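Local coordinates for protein OBody AM3L15 (Pyrobaculum aerophilum, PDB 4GN5) that probably serves as an engineered binding protein, built on an OB-fold nucleic-acid-binding domain, at residues D61-V66 against S99-L104. Residues are numbered along the deposited sequence; the frame is centred on the assembly and turned at random.
Sequences DHLFKV and SEIWIL
A single water joins His62 to Ser99 in a contact otherwise made by apolar side chains resting on one another and on the strand's backbone. It lies 2.7 Å from His62 NE2, in the plane of the imidazole at its edge, and donates to Ser99 O at an unusually short 2.5 Å. CG of His62 sits between its own backbone N and carbonyl carbon (chi1 73°), which brings NE2 near the carbonyl of Ser99, with the water bridging them. Leu63 presses on the same carbonyl from the helix side: CD1 rests 3.6 Å from Ser99 O, while CD2 is turned along the chain to lie 3.8 Å from Ile101 N. One turn later Val66 repeats the contact through a single branch. Its CG1, anti to the backbone N (chi1 178°), meets Ile101 at its carbonyl O and at CG2 (3.6 Å), and Ile103 at CD1 (3.8 Å); the side chains of Val66 and Ile101 run antiparallel, each passing alongside the other. The helix axis runs 8.8 Å from that of the strand and at 24° to it, a nearly parallel course that lets Leu63 and Val66 follow the inward-facing Ile101 and Ile103. Away from the helix, Trp102 NE1 donates to Glu100 OE1 at 2.8 Å, and Glu100 OE2 forms a salt bridge with NZ of Lys79. Lys79 pairs with two residues, Ser99 and Glu100, which makes a classic beta bulge against strand 75-83. Leu63 also touches Leu54 of strand 50-55, so the short helix bridges the last strand and the three-stranded sheet. This is the packing of an OB-fold, whose helix between the third and fourth barrel strands plugs one end of the beta barrel.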
loop_
_atom_site.group_PDB
_atom_site.type_symbol
_atom_site.label_atom_id
_atom_site.label_comp_id
_atom_site.label_asym_id
_atom_site.label_seq_id
_atom_site.Cartn_x
_atom_site.Cartn_y
_atom_site.Cartn_z
ATOM N N ASP A 61 3.622 16.504 -0.725
ATOM C CA ASP A 61 4.631 16.051 0.226
ATOM C C ASP A 61 4.246 16.324 1.695
ATOM O O ASP A 61 4.419 15.469 2.555
ATOM C CB ASP A 61 5.965 16.747 -0.094
ATOM C CG ASP A 61 7.158 16.216 0.750
ATOM O OD1 ASP A 61 7.213 15.012 1.098
ATOM O OD2 ASP A 61 8.074 17.017 1.045
ATOM N N HIS A 62 3.759 17.522 1.995
ATOM C CA HIS A 62 3.441 17.853 3.397
ATOM C C HIS A 62 2.466 16.827 4.066
ATOM O O HIS A 62 2.571 16.552 5.274
ATOM C CB HIS A 62 2.978 19.315 3.547
ATOM C CG HIS A 62 1.600 19.589 3.020
ATOM N ND1 HIS A 62 1.359 19.926 1.705
ATOM C CD2 HIS A 62 0.393 19.610 3.642
ATOM C CE1 HIS A 62 0.059 20.113 1.532
ATOM N NE2 HIS A 62 -0.550 19.917 2.688
ATOM N N LEU A 63 1.521 16.262 3.327
ATOM C CA LEU A 63 0.576 15.289 3.906
ATOM C C LEU A 63 1.223 13.968 4.326
ATOM O O LEU A 63 0.781 13.310 5.225
ATOM C CB LEU A 63 -0.626 15.046 3.001
ATOM C CG LEU A 63 -1.429 16.269 2.592
ATOM C CD1 LEU A 63 -2.572 15.917 1.736
ATOM C CD2 LEU A 63 -1.951 16.958 3.824
ATOM N N PHE A 64 2.296 13.598 3.658
ATOM C CA PHE A 64 3.102 12.481 4.115
ATOM C C PHE A 64 3.762 12.769 5.456
ATOM O O PHE A 64 3.918 11.859 6.240
ATOM C CB PHE A 64 4.167 12.052 3.075
ATOM C CG PHE A 64 3.594 11.460 1.796
ATOM C CD1 PHE A 64 3.278 12.277 0.702
ATOM C CD2 PHE A 64 3.338 10.098 1.693
ATOM C CE1 PHE A 64 2.746 11.722 -0.489
ATOM C CE2 PHE A 64 2.819 9.549 0.514
ATOM C CZ PHE A 64 2.499 10.355 -0.575
ATOM N N LYS A 65 4.145 14.020 5.715
ATOM C CA LYS A 65 4.665 14.396 7.036
ATOM C C LYS A 65 3.552 14.310 8.091
ATOM O O LYS A 65 3.795 13.859 9.208
ATOM C CB LYS A 65 5.335 15.790 7.021
ATOM N N VAL A 66 2.335 14.723 7.754
ATOM C CA VAL A 66 1.190 14.562 8.678
ATOM C C VAL A 66 0.875 13.057 8.951
ATOM O O VAL A 66 0.698 12.641 10.094
ATOM C CB VAL A 66 -0.064 15.337 8.160
ATOM C CG1 VAL A 66 -1.260 15.127 9.081
ATOM C CG2 VAL A 66 0.244 16.837 8.032
ATOM N N SER A 99 -6.432 16.421 0.324
ATOM C CA SER A 99 -5.706 17.667 0.241
ATOM C C SER A 99 -5.408 18.241 1.632
ATOM O O SER A 99 -4.448 19.017 1.796
ATOM C CB SER A 99 -6.490 18.658 -0.583
ATOM O OG SER A 99 -7.649 19.022 0.106
ATOM N N GLU A 100 -6.213 17.895 2.631
ATOM C CA GLU A 100 -5.906 18.324 4.005
ATOM C C GLU A 100 -6.089 17.173 4.983
ATOM O O GLU A 100 -7.066 16.430 4.889
ATOM C CB GLU A 100 -6.762 19.488 4.451
ATOM C CG GLU A 100 -6.815 20.644 3.495
ATOM C CD GLU A 100 -7.925 21.638 3.830
ATOM O OE1 GLU A 100 -8.503 21.587 4.941
ATOM O OE2 GLU A 100 -8.211 22.497 2.965
ATOM N N ILE A 101 -5.123 16.983 5.874
ATOM C CA ILE A 101 -5.346 16.070 6.991
ATOM C C ILE A 101 -5.118 16.822 8.285
ATOM O O ILE A 101 -4.003 17.271 8.535
ATOM C CB ILE A 101 -4.413 14.847 6.929
ATOM C CG1 ILE A 101 -4.627 14.067 5.620
ATOM C CG2 ILE A 101 -4.583 13.982 8.220
ATOM C CD1 ILE A 101 -3.606 12.876 5.368
ATOM N N TRP A 102 -6.142 16.919 9.112
ATOM C CA TRP A 102 -6.046 17.597 10.389
ATOM C C TRP A 102 -6.120 16.634 11.574
ATOM O O TRP A 102 -6.979 15.798 11.604
ATOM C CB TRP A 102 -7.175 18.607 10.498
ATOM C CG TRP A 102 -7.305 19.638 9.422
ATOM C CD1 TRP A 102 -7.964 19.527 8.247
ATOM C CD2 TRP A 102 -6.822 20.979 9.479
ATOM N NE1 TRP A 102 -7.896 20.696 7.553
ATOM C CE2 TRP A 102 -7.201 21.606 8.294
ATOM C CE3 TRP A 102 -6.098 21.705 10.424
ATOM C CZ2 TRP A 102 -6.890 22.917 8.032
ATOM C CZ3 TRP A 102 -5.793 22.989 10.167
ATOM C CH2 TRP A 102 -6.183 23.592 8.977
ATOM N N ILE A 103 -5.234 16.743 12.536
ATOM C CA ILE A 103 -5.348 15.924 13.710
ATOM C C ILE A 103 -5.947 16.691 14.889
ATOM O O ILE A 103 -5.306 17.561 15.462
ATOM C CB ILE A 103 -4.018 15.332 14.075
ATOM C CG1 ILE A 103 -3.487 14.549 12.884
ATOM C CG2 ILE A 103 -4.155 14.455 15.255
ATOM C CD1 ILE A 103 -2.061 14.474 12.784
ATOM N N LEU A 104 -7.169 16.342 15.244
ATOM C CA LEU A 104 -7.883 17.006 16.326
ATOM C C LEU A 104 -7.384 16.594 17.707
ATOM O O LEU A 104 -7.105 17.452 18.515
ATOM C CB LEU A 104 -9.374 16.805 16.239
ATOM C CG LEU A 104 -10.127 17.197 14.988
ATOM C CD1 LEU A 104 -11.407 17.726 15.358
ATOM C CD2 LEU A 104 -9.380 18.186 14.181
HETATM O O HOH W 1 -3.141 20.626 3.231
#